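Nucleoporin nup120 (Schizosaccharomyces pombe, PDB 4GQ2) serves as a structural constituent of the nuclear pore complex, whose nucleoporins build the pore and can also dock transiently associated nuclear transport factors. Local coordinates at residues Asp649-Ser652 / Leu653-Leu657; Ala828-Gln831 / Leu832-Trp835; Leu848-Lys852 / Ser853-Val857; Asn894-Ser897 / Cys898-Leu901; Leu917-Ser920 / Leu921-Asp924. All blocks are in the same frame, centred on the assembly; numbering follows the deposited sequence.

All five contacts are local ones, between side chains and backbone atoms a turn apart. Contact 1 lies in the NUP120 helical domain, about 31 Å from contact 2 between centres; contacts 2 to 5 follow one another through the HEAT-repeat region. Contacts 1 and 5 lie inside helices and contact 4 covers the first turns of one; all three pair regular i to i+4 bonds with apolar side chains. At the helix ends of contacts 2 and 3, weak or redirected bonds, a bridging water and a serine hydroxyl take over. I833 packs on I849 between contacts 2 and 3; S897 and A923 join contacts 4 and 5. Contact 4 is mainly buried, contact 2 part buried, while contacts 1, 3 and 5 include exposed S652, K854 and L921.

Contact 1 (Asp649-Ser652 / Leu653-Leu657); sequences DIDS and LIQRL
Four consecutive i to i+4 hydrogen bonds tie D649-S652 to L653-L657 in one unbroken stretch of helix 646-658. L653 N donates to D649 O at 3.0 Å and I654 N to I650 O at 2.7 Å, the latter nearly straight at 169°. Q655 N reaches D651 O at a more bent 143°, and R656 N closes the series on S652 O.

The side chains add little direct packing of their own. In I654 a chi1 of -75° sets CG1 beside the backbone N, which lays CD1 back along the helix to within 3.4 Å of I650 O; the same CD1 lies 4.3 Å from I650 CB. Both isoleucines face F696 of helix 672-703, where branched apolar chains fill a buried surface. L653 turns to another side, against Y575 and L578 of helix 571-585 and F552 of helix 548-553. Q655 CG lies 3.3 Å from D651 O, and the OG of exposed S652 bonds back to R648 O.

The chemistry thus divides around the helix: isoleucine and leucine meet neighbouring helices, and D651, S652 and Q655 occupy the outer side. Buried D649 bonds S570 through OD1, while OD2 lies near the E573 carboxylate, which may raise the pKa of one acid.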
# COMPACT_ATOMS: atom_id res chain seq x y z
N ASP A 649 19.31 -29.96 7.00
CA ASP A 649 19.45 -29.47 5.63
C ASP A 649 18.62 -28.21 5.37
O ASP A 649 19.16 -27.19 4.94
CB ASP A 649 19.09 -30.56 4.61
CG ASP A 649 19.92 -31.83 4.78
OD1 ASP A 649 20.88 -31.83 5.58
OD2 ASP A 649 19.61 -32.84 4.11
N ILE A 650 17.31 -28.28 5.65
CA ILE A 650 16.47 -27.08 5.49
C ILE A 650 16.80 -25.99 6.48
O ILE A 650 16.73 -24.81 6.13
CB ILE A 650 14.95 -27.34 5.49
CG1 ILE A 650 14.59 -28.53 6.39
CG2 ILE A 650 14.48 -27.51 4.06
CD1 ILE A 650 13.11 -28.77 6.53
N ASP A 651 17.17 -26.37 7.69
CA ASP A 651 17.67 -25.43 8.69
C ASP A 651 18.79 -24.58 8.10
O ASP A 651 18.77 -23.36 8.20
CB ASP A 651 18.14 -26.17 9.94
CG ASP A 651 18.00 -25.34 11.20
OD1 ASP A 651 18.61 -24.25 11.28
OD2 ASP A 651 17.29 -25.79 12.13
N SER A 652 19.76 -25.24 7.45
CA SER A 652 20.89 -24.55 6.81
C SER A 652 20.47 -23.71 5.61
O SER A 652 20.94 -22.57 5.46
CB SER A 652 21.96 -25.56 6.38
OG SER A 652 22.53 -26.20 7.51
N LEU A 653 19.60 -24.27 4.77
CA LEU A 653 19.08 -23.52 3.62
C LEU A 653 18.28 -22.29 4.07
O LEU A 653 18.48 -21.20 3.53
CB LEU A 653 18.25 -24.41 2.70
CG LEU A 653 17.81 -23.79 1.37
CD1 LEU A 653 18.95 -23.10 0.65
CD2 LEU A 653 17.17 -24.83 0.47
N ILE A 654 17.42 -22.46 5.08
CA ILE A 654 16.69 -21.34 5.68
C ILE A 654 17.65 -20.29 6.23
O ILE A 654 17.38 -19.09 6.16
CB ILE A 654 15.67 -21.80 6.75
CG1 ILE A 654 14.45 -22.43 6.07
CG2 ILE A 654 15.21 -20.65 7.64
CD1 ILE A 654 13.72 -23.43 6.94
N GLN A 655 18.78 -20.74 6.77
CA GLN A 655 19.81 -19.82 7.24
C GLN A 655 20.42 -19.05 6.07
O GLN A 655 20.62 -17.84 6.17
CB GLN A 655 20.89 -20.54 8.05
CG GLN A 655 20.48 -20.90 9.48
CD GLN A 655 20.27 -19.68 10.37
OE1 GLN A 655 19.19 -19.48 10.92
NE2 GLN A 655 21.32 -18.86 10.52
N ARG A 656 20.68 -19.73 4.95
CA ARG A 656 21.22 -19.08 3.76
C ARG A 656 20.29 -18.00 3.21
O ARG A 656 20.74 -16.92 2.85
CB ARG A 656 21.50 -20.10 2.64
CG ARG A 656 22.86 -20.77 2.71
CD ARG A 656 23.57 -20.74 1.36
NE ARG A 656 22.91 -21.54 0.34
CZ ARG A 656 23.07 -21.38 -0.97
NH1 ARG A 656 23.88 -20.44 -1.44
NH2 ARG A 656 22.42 -22.17 -1.82
N LEU A 657 19.00 -18.32 3.14
CA LEU A 657 18.01 -17.45 2.50
C LEU A 657 17.83 -16.14 3.24
O LEU A 657 17.67 -15.09 2.62
CB LEU A 657 16.67 -18.18 2.35
CG LEU A 657 16.64 -19.38 1.39
CD1 LEU A 657 15.40 -20.23 1.60
CD2 LEU A 657 16.75 -18.95 -0.06

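Contact 2 (Ala828-Gln831 / Leu832-Trp835); sequences ACMQ and LIGW
L832 N is shared between two carbonyls: it donates to A828 O at 3.0 Å, in the carbonyl plane, and more weakly to C829 O, with an angle of 125°. Next along, I833 N reaches M830 O only through a long, weak bond of 3.5 Å. The bonding pattern is therefore passing from i to i+4 toward i to i+3 as helix 826-832 runs out. Beyond this a water bridges the backbone, donating to Q831 O at 2.6 Å and accepting from G834 N at 2.9 Å, and so links two groups one turn apart.

Packing within the turn is modest. L832 CG sits 3.3 Å from A828 O, swung back over the preceding turn by a chi1 of -62°. I833 directs CG2 to 3.4 Å from M830 O, and its CD1 meets M830 SD at 4.5 Å. Two apolar chains, methionine and isoleucine, suit a side that packs against I849 and Y850.

Both of those residues belong to helix 840-852, where M830 touches Y850 and I833 touches both I849 and Y850. L832 faces L820 of helix 812-822, and W835 packs edge-to-face on F734 of helix 719-739, with its NE1 bonded to E737.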
# COMPACT_ATOMS: atom_id res chain seq x y z
N ALA A 828 -2.34 5.06 9.56
CA ALA A 828 -1.40 3.96 9.30
C ALA A 828 -1.22 3.10 10.54
O ALA A 828 -1.40 1.88 10.48
CB ALA A 828 -0.05 4.52 8.86
N CYS A 829 -0.90 3.75 11.66
CA CYS A 829 -0.72 3.08 12.95
C CYS A 829 -1.93 2.20 13.32
O CYS A 829 -1.78 1.02 13.70
CB CYS A 829 -0.51 4.12 14.04
SG CYS A 829 1.05 5.02 13.89
N MET A 830 -3.12 2.79 13.20
CA MET A 830 -4.38 2.13 13.53
C MET A 830 -4.64 0.94 12.61
O MET A 830 -5.13 -0.10 13.04
CB MET A 830 -5.53 3.15 13.45
CG MET A 830 -6.84 2.64 14.00
SD MET A 830 -6.79 2.31 15.77
CE MET A 830 -8.49 1.79 16.04
N GLN A 831 -4.29 1.09 11.34
CA GLN A 831 -4.40 0.02 10.37
C GLN A 831 -3.50 -1.14 10.79
O GLN A 831 -3.87 -2.31 10.62
CB GLN A 831 -3.97 0.53 8.99
CG GLN A 831 -4.80 0.02 7.83
CD GLN A 831 -6.11 0.77 7.67
OE1 GLN A 831 -6.23 1.94 8.06
NE2 GLN A 831 -7.12 0.11 7.10
N LEU A 832 -2.33 -0.80 11.35
CA LEU A 832 -1.28 -1.78 11.67
C LEU A 832 -1.29 -2.27 13.12
O LEU A 832 -0.46 -3.12 13.50
CB LEU A 832 0.10 -1.19 11.35
CG LEU A 832 0.39 -0.82 9.89
CD1 LEU A 832 1.64 0.06 9.82
CD2 LEU A 832 0.54 -2.06 9.01
N ILE A 833 -2.20 -1.73 13.92
CA ILE A 833 -2.18 -1.96 15.37
C ILE A 833 -2.25 -3.43 15.80
O ILE A 833 -1.76 -3.78 16.87
CB ILE A 833 -3.27 -1.12 16.09
CG1 ILE A 833 -2.85 -0.84 17.54
CG2 ILE A 833 -4.66 -1.77 15.95
CD1 ILE A 833 -3.67 0.24 18.22
N GLY A 834 -2.83 -4.29 14.97
CA GLY A 834 -2.97 -5.70 15.31
C GLY A 834 -1.67 -6.49 15.26
O GLY A 834 -1.61 -7.61 15.73
N TRP A 835 -0.63 -5.89 14.70
CA TRP A 835 0.70 -6.50 14.60
C TRP A 835 1.57 -6.25 15.80
O TRP A 835 2.54 -6.99 16.03
CB TRP A 835 1.43 -5.96 13.37
CG TRP A 835 0.83 -6.39 12.06
CD1 TRP A 835 0.11 -5.60 11.16
CD2 TRP A 835 0.87 -7.73 11.44
NE1 TRP A 835 -0.27 -6.34 10.06
CE2 TRP A 835 0.15 -7.62 10.17
CE3 TRP A 835 1.41 -8.95 11.80
CZ2 TRP A 835 0.01 -8.70 9.30
CZ3 TRP A 835 1.26 -10.04 10.93
CH2 TRP A 835 0.57 -9.92 9.71
O HOH W 1 -3.68 -4.40 12.20

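Contact 3 (Leu848-Lys852 / Ser853-Val857); sequences LIYLK and SKEAV
With chi1 at -56°, the OG of S853 stands beside its own backbone N, and this turns the hydroxyl back along the helix to donate to I849 O at 2.9 Å. The hydroxyl approaches from above the carbonyl plane, 42° out of it. S853 N makes a weak bond to the same I849 O and a firmer one to Y850 O at 3.0 Å. Serine suits a helix end of this kind, since its short side chain can supply a donor where the backbone bonds become poorly aligned. An alanine here would probably leave I849 O with little more than the weak bond from the backbone.

K854 then adopts a positive phi of 62°, the C-prime position of a Schellman motif that ends helix 840-852. The motif's two bonds run from E855 N to Y850 O at 2.9 Å and from K854 N to L851 O at 3.3 Å. Y850 O consequently accepts two N-H groups, E855 N and S853 N, which come from opposite faces of its plane. E855 occupies the N-cap position of helix 856-864, so the chain leaves one helix and begins the next within a few residues.

Alongside the backbone bonds, the aliphatic part of E855 touches the tyrosine, E855 CB lying 3.9 Å from both CB and CD1 of Y850. The ring also meets A859 and C862 on helix 856-864, while K852 NZ forms a salt bridge with E910.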
# COMPACT_ATOMS: atom_id res chain seq x y z
N LEU A 848 -1.69 4.84 23.03
CA LEU A 848 -1.55 6.14 22.39
C LEU A 848 -2.25 6.22 21.03
O LEU A 848 -2.85 7.23 20.70
CB LEU A 848 -0.08 6.49 22.20
CG LEU A 848 0.83 6.66 23.41
CD1 LEU A 848 2.22 6.90 22.88
CD2 LEU A 848 0.38 7.82 24.30
N ILE A 849 -2.16 5.14 20.25
CA ILE A 849 -2.78 5.09 18.93
C ILE A 849 -4.31 5.16 19.09
O ILE A 849 -4.97 5.98 18.46
CB ILE A 849 -2.38 3.81 18.15
CG1 ILE A 849 -0.89 3.84 17.79
CG2 ILE A 849 -3.22 3.66 16.88
CD1 ILE A 849 -0.29 2.46 17.56
N TYR A 850 -4.86 4.31 19.96
CA TYR A 850 -6.30 4.36 20.24
C TYR A 850 -6.69 5.74 20.73
O TYR A 850 -7.74 6.26 20.34
CB TYR A 850 -6.71 3.34 21.28
CG TYR A 850 -6.74 1.91 20.82
CD1 TYR A 850 -7.41 1.53 19.65
CD2 TYR A 850 -6.15 0.92 21.59
CE1 TYR A 850 -7.45 0.20 19.25
CE2 TYR A 850 -6.19 -0.40 21.21
CZ TYR A 850 -6.83 -0.76 20.04
OH TYR A 850 -6.82 -2.08 19.70
N LEU A 851 -5.85 6.34 21.58
CA LEU A 851 -6.16 7.65 22.14
C LEU A 851 -6.32 8.64 21.00
O LEU A 851 -7.31 9.37 20.94
CB LEU A 851 -5.06 8.12 23.09
CG LEU A 851 -5.46 8.58 24.50
CD1 LEU A 851 -4.40 9.52 25.06
CD2 LEU A 851 -6.84 9.22 24.55
N LYS A 852 -5.36 8.63 20.07
CA LYS A 852 -5.39 9.52 18.91
C LYS A 852 -6.54 9.22 17.93
O LYS A 852 -6.93 10.08 17.15
CB LYS A 852 -4.05 9.49 18.17
CG LYS A 852 -2.90 10.15 18.93
CD LYS A 852 -3.06 11.66 19.00
CE LYS A 852 -1.97 12.29 19.86
NZ LYS A 852 -2.30 13.70 20.19
N SER A 853 -7.08 8.01 18.00
CA SER A 853 -8.12 7.57 17.07
C SER A 853 -9.52 7.71 17.66
O SER A 853 -10.48 7.17 17.12
CB SER A 853 -7.85 6.13 16.63
OG SER A 853 -6.55 6.02 16.07
N LYS A 854 -9.60 8.44 18.78
CA LYS A 854 -10.85 8.68 19.53
C LYS A 854 -11.49 7.40 20.08
O LYS A 854 -12.71 7.27 20.17
CB LYS A 854 -11.83 9.53 18.72
CG LYS A 854 -11.63 11.03 18.91
CD LYS A 854 -10.47 11.55 18.07
CE LYS A 854 -9.80 12.74 18.75
NZ LYS A 854 -10.72 13.90 18.89
N GLU A 855 -10.62 6.48 20.47
CA GLU A 855 -11.02 5.20 21.01
C GLU A 855 -10.61 5.15 22.48
O GLU A 855 -9.81 4.30 22.90
CB GLU A 855 -10.34 4.11 20.18
CG GLU A 855 -11.16 2.86 19.99
CD GLU A 855 -12.32 3.02 19.03
OE1 GLU A 855 -12.17 3.70 18.00
OE2 GLU A 855 -13.38 2.44 19.31
N ALA A 856 -11.16 6.08 23.26
CA ALA A 856 -10.80 6.29 24.67
C ALA A 856 -10.88 5.03 25.52
O ALA A 856 -9.97 4.73 26.29
CB ALA A 856 -11.65 7.39 25.28
N VAL A 857 -11.98 4.30 25.38
CA VAL A 857 -12.22 3.11 26.20
C VAL A 857 -11.17 2.02 25.93
O VAL A 857 -10.74 1.31 26.84
CB VAL A 857 -13.65 2.58 25.96
CG1 VAL A 857 -13.88 1.25 26.68
CG2 VAL A 857 -14.67 3.63 26.39

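Contact 4 (Asn894-Ser897 / Cys898-Leu901); sequences NLLS and CYYL
L896 and Y900 lie side by side on one flank of helix 895-909, pointing the same way. L896 CD2 comes to 3.5 Å from Y900 CE2 and 3.7 Å from its CZ, while CD1 of the same leucine is 4.1 Å from CE2. The methyl branch therefore meets the outer half of the ring at an oblique angle. A chi1 of -71° tilts the tyrosine ring back toward the preceding turn, where Y900 CD2 also lies 3.7 Å from L896 O. A serine in its place, lacking the ring, would probably leave L896 CD2 without its partner and weaken the packing against L922 and A923 of helix 913-925.

Y899 swings the other way, CG opposite the backbone N (chi1 175°), and its hydroxyl bonds to F863 O. C898, a small side chain, faces F883 and I886 of helix 881-889. The small S897 donates its OG to A923 O.

Beneath these side chains the backbone bonds run regularly, L901 N to S897 O being the shortest at 2.7 Å. They begin at N894, the N-cap residue, whose side-chain amide makes no capping bond but binds E928 N through OD1 and T929 O through ND2. The arrangement is that of the first turns of a helix packed among its neighbours in an alpha-helical repeat array.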
# COMPACT_ATOMS: atom_id res chain seq x y z
N ASN A 894 9.28 5.59 42.90
CA ASN A 894 7.82 5.57 42.82
C ASN A 894 7.37 5.57 41.37
O ASN A 894 6.61 6.44 40.93
CB ASN A 894 7.21 6.77 43.56
CG ASN A 894 7.35 6.68 45.07
OD1 ASN A 894 7.01 5.66 45.67
ND2 ASN A 894 7.80 7.76 45.68
N LEU A 895 7.86 4.60 40.62
CA LEU A 895 7.69 4.60 39.18
C LEU A 895 6.24 4.30 38.76
O LEU A 895 5.74 4.90 37.81
CB LEU A 895 8.70 3.66 38.51
CG LEU A 895 10.17 4.05 38.65
CD1 LEU A 895 11.11 2.94 38.17
CD2 LEU A 895 10.48 5.36 37.93
N LEU A 896 5.57 3.42 39.49
CA LEU A 896 4.15 3.15 39.23
C LEU A 896 3.38 4.46 39.26
O LEU A 896 2.66 4.77 38.31
CB LEU A 896 3.55 2.16 40.24
CG LEU A 896 2.66 1.02 39.69
CD1 LEU A 896 1.68 0.52 40.74
CD2 LEU A 896 1.92 1.40 38.42
N SER A 897 3.56 5.21 40.35
CA SER A 897 2.91 6.51 40.52
C SER A 897 3.24 7.47 39.39
O SER A 897 2.35 8.15 38.87
CB SER A 897 3.29 7.14 41.86
OG SER A 897 2.60 6.51 42.93
N CYS A 898 4.52 7.52 39.01
CA CYS A 898 4.99 8.35 37.89
C CYS A 898 4.23 8.04 36.61
O CYS A 898 3.81 8.94 35.88
CB CYS A 898 6.50 8.16 37.67
SG CYS A 898 7.55 8.95 38.92
N TYR A 899 4.07 6.74 36.35
CA TYR A 899 3.33 6.24 35.20
C TYR A 899 1.88 6.72 35.27
O TYR A 899 1.37 7.30 34.30
CB TYR A 899 3.44 4.71 35.12
CG TYR A 899 2.61 4.04 34.04
CD1 TYR A 899 2.91 4.22 32.69
CD2 TYR A 899 1.53 3.21 34.37
CE1 TYR A 899 2.16 3.60 31.70
CE2 TYR A 899 0.77 2.58 33.39
CZ TYR A 899 1.09 2.79 32.06
OH TYR A 899 0.35 2.19 31.07
N TYR A 900 1.22 6.51 36.41
CA TYR A 900 -0.16 6.96 36.59
C TYR A 900 -0.32 8.49 36.52
O TYR A 900 -1.33 8.98 36.00
CB TYR A 900 -0.77 6.40 37.89
CG TYR A 900 -1.06 4.91 37.87
CD1 TYR A 900 -1.51 4.28 36.71
CD2 TYR A 900 -0.92 4.15 39.02
CE1 TYR A 900 -1.79 2.91 36.70
CE2 TYR A 900 -1.20 2.79 39.02
CZ TYR A 900 -1.63 2.18 37.86
OH TYR A 900 -1.91 0.83 37.85
N LEU A 901 0.68 9.22 37.03
CA LEU A 901 0.73 10.68 36.86
C LEU A 901 0.82 11.05 35.38
O LEU A 901 0.09 11.92 34.90
CB LEU A 901 1.94 11.28 37.60
CG LEU A 901 1.84 12.68 38.25
CD1 LEU A 901 3.21 13.37 38.25
CD2 LEU A 901 0.79 13.60 37.64

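Contact 5 (Leu917-Ser920 / Leu921-Asp924); sequences LEFS and LLAD
Helix 913-925 runs straight through both segments, with four successive i to i+4 bonds from L921 N to L917 O (3.0 Å), L922 N to E918 O (2.9 Å), A923 N to F919 O (2.8 Å) and D924 N to S920 O (3.1 Å).

Two side-chain pairs lie on the helix a turn or so apart. L917 and L921 run side by side and point the same way, with L917 CD2 3.6 Å from L921 CD1. The torsions differ: chi1 of -154° carries the L917 branch away from its backbone N, chi1 of -67° keeps that of L921 beside its own, and the two are thereby brought together. F919 and L922 meet more loosely, CD1 to CD1 at 4.2 Å, the leucine methyl coming obliquely to the ring. The ring itself is buried among L903 and L907 of helix 895-909 and F863 of helix 856-864, a place that suits a large flat apolar group.

Small residues face the neighbouring helices. A923 meets I938 of helix 932-949, and S920 bonds its OG to T942 OG1 of the same helix.

Backbone hydrogen bonds thus hold the turn, and the side-chain contacts within it, the L917-L921 and F919-L922 pairs, are apolar. The charged ends turn to partners outside it: D924 OD1 makes a salt bridge with K927, and E918 forms a long, weak ion pair with a basic side chain of another protein chain.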
# COMPACT_ATOMS: atom_id res chain seq x y z
N LEU A 917 -8.80 11.84 36.08
CA LEU A 917 -9.04 11.96 37.51
C LEU A 917 -8.69 10.65 38.19
O LEU A 917 -7.94 10.63 39.17
CB LEU A 917 -10.52 12.31 37.77
CG LEU A 917 -11.02 13.06 39.01
CD1 LEU A 917 -12.52 13.34 38.87
CD2 LEU A 917 -10.77 12.34 40.32
N GLU A 918 -9.24 9.55 37.67
CA GLU A 918 -9.03 8.22 38.25
C GLU A 918 -7.56 7.83 38.29
O GLU A 918 -7.09 7.26 39.28
CB GLU A 918 -9.89 7.17 37.54
CG GLU A 918 -11.38 7.35 37.79
CD GLU A 918 -12.25 6.23 37.24
OE1 GLU A 918 -11.72 5.35 36.52
OE2 GLU A 918 -13.47 6.23 37.52
N PHE A 919 -6.82 8.16 37.22
CA PHE A 919 -5.39 7.86 37.17
C PHE A 919 -4.59 8.71 38.15
O PHE A 919 -3.56 8.27 38.67
CB PHE A 919 -4.82 8.03 35.75
CG PHE A 919 -5.05 6.84 34.86
CD1 PHE A 919 -4.59 5.58 35.23
CD2 PHE A 919 -5.72 6.97 33.65
CE1 PHE A 919 -4.80 4.48 34.41
CE2 PHE A 919 -5.93 5.88 32.83
CZ PHE A 919 -5.47 4.63 33.21
N SER A 920 -5.08 9.93 38.40
CA SER A 920 -4.46 10.83 39.37
C SER A 920 -4.62 10.27 40.78
O SER A 920 -3.67 10.28 41.57
CB SER A 920 -5.05 12.23 39.26
OG SER A 920 -4.26 13.16 39.97
N LEU A 921 -5.83 9.76 41.07
CA LEU A 921 -6.14 9.11 42.35
C LEU A 921 -5.33 7.83 42.49
O LEU A 921 -4.89 7.48 43.59
CB LEU A 921 -7.64 8.80 42.47
CG LEU A 921 -8.63 9.97 42.58
CD1 LEU A 921 -10.06 9.50 42.33
CD2 LEU A 921 -8.53 10.68 43.92
N LEU A 922 -5.13 7.14 41.37
CA LEU A 922 -4.32 5.95 41.35
C LEU A 922 -2.86 6.28 41.62
O LEU A 922 -2.20 5.56 42.37
CB LEU A 922 -4.50 5.17 40.04
CG LEU A 922 -5.53 4.04 40.10
CD1 LEU A 922 -5.97 3.59 38.70
CD2 LEU A 922 -5.01 2.85 40.90
N ALA A 923 -2.36 7.37 41.04
CA ALA A 923 -0.98 7.83 41.29
C ALA A 923 -0.76 8.08 42.77
O ALA A 923 0.28 7.69 43.32
CB ALA A 923 -0.66 9.08 40.48
N ASP A 924 -1.74 8.70 43.41
CA ASP A 924 -1.73 8.96 44.85
C ASP A 924 -1.71 7.65 45.65
O ASP A 924 -0.88 7.48 46.54
CB ASP A 924 -2.94 9.81 45.24
CG ASP A 924 -2.66 10.70 46.44
OD1 ASP A 924 -2.09 10.20 47.44
OD2 ASP A 924 -3.00 11.90 46.37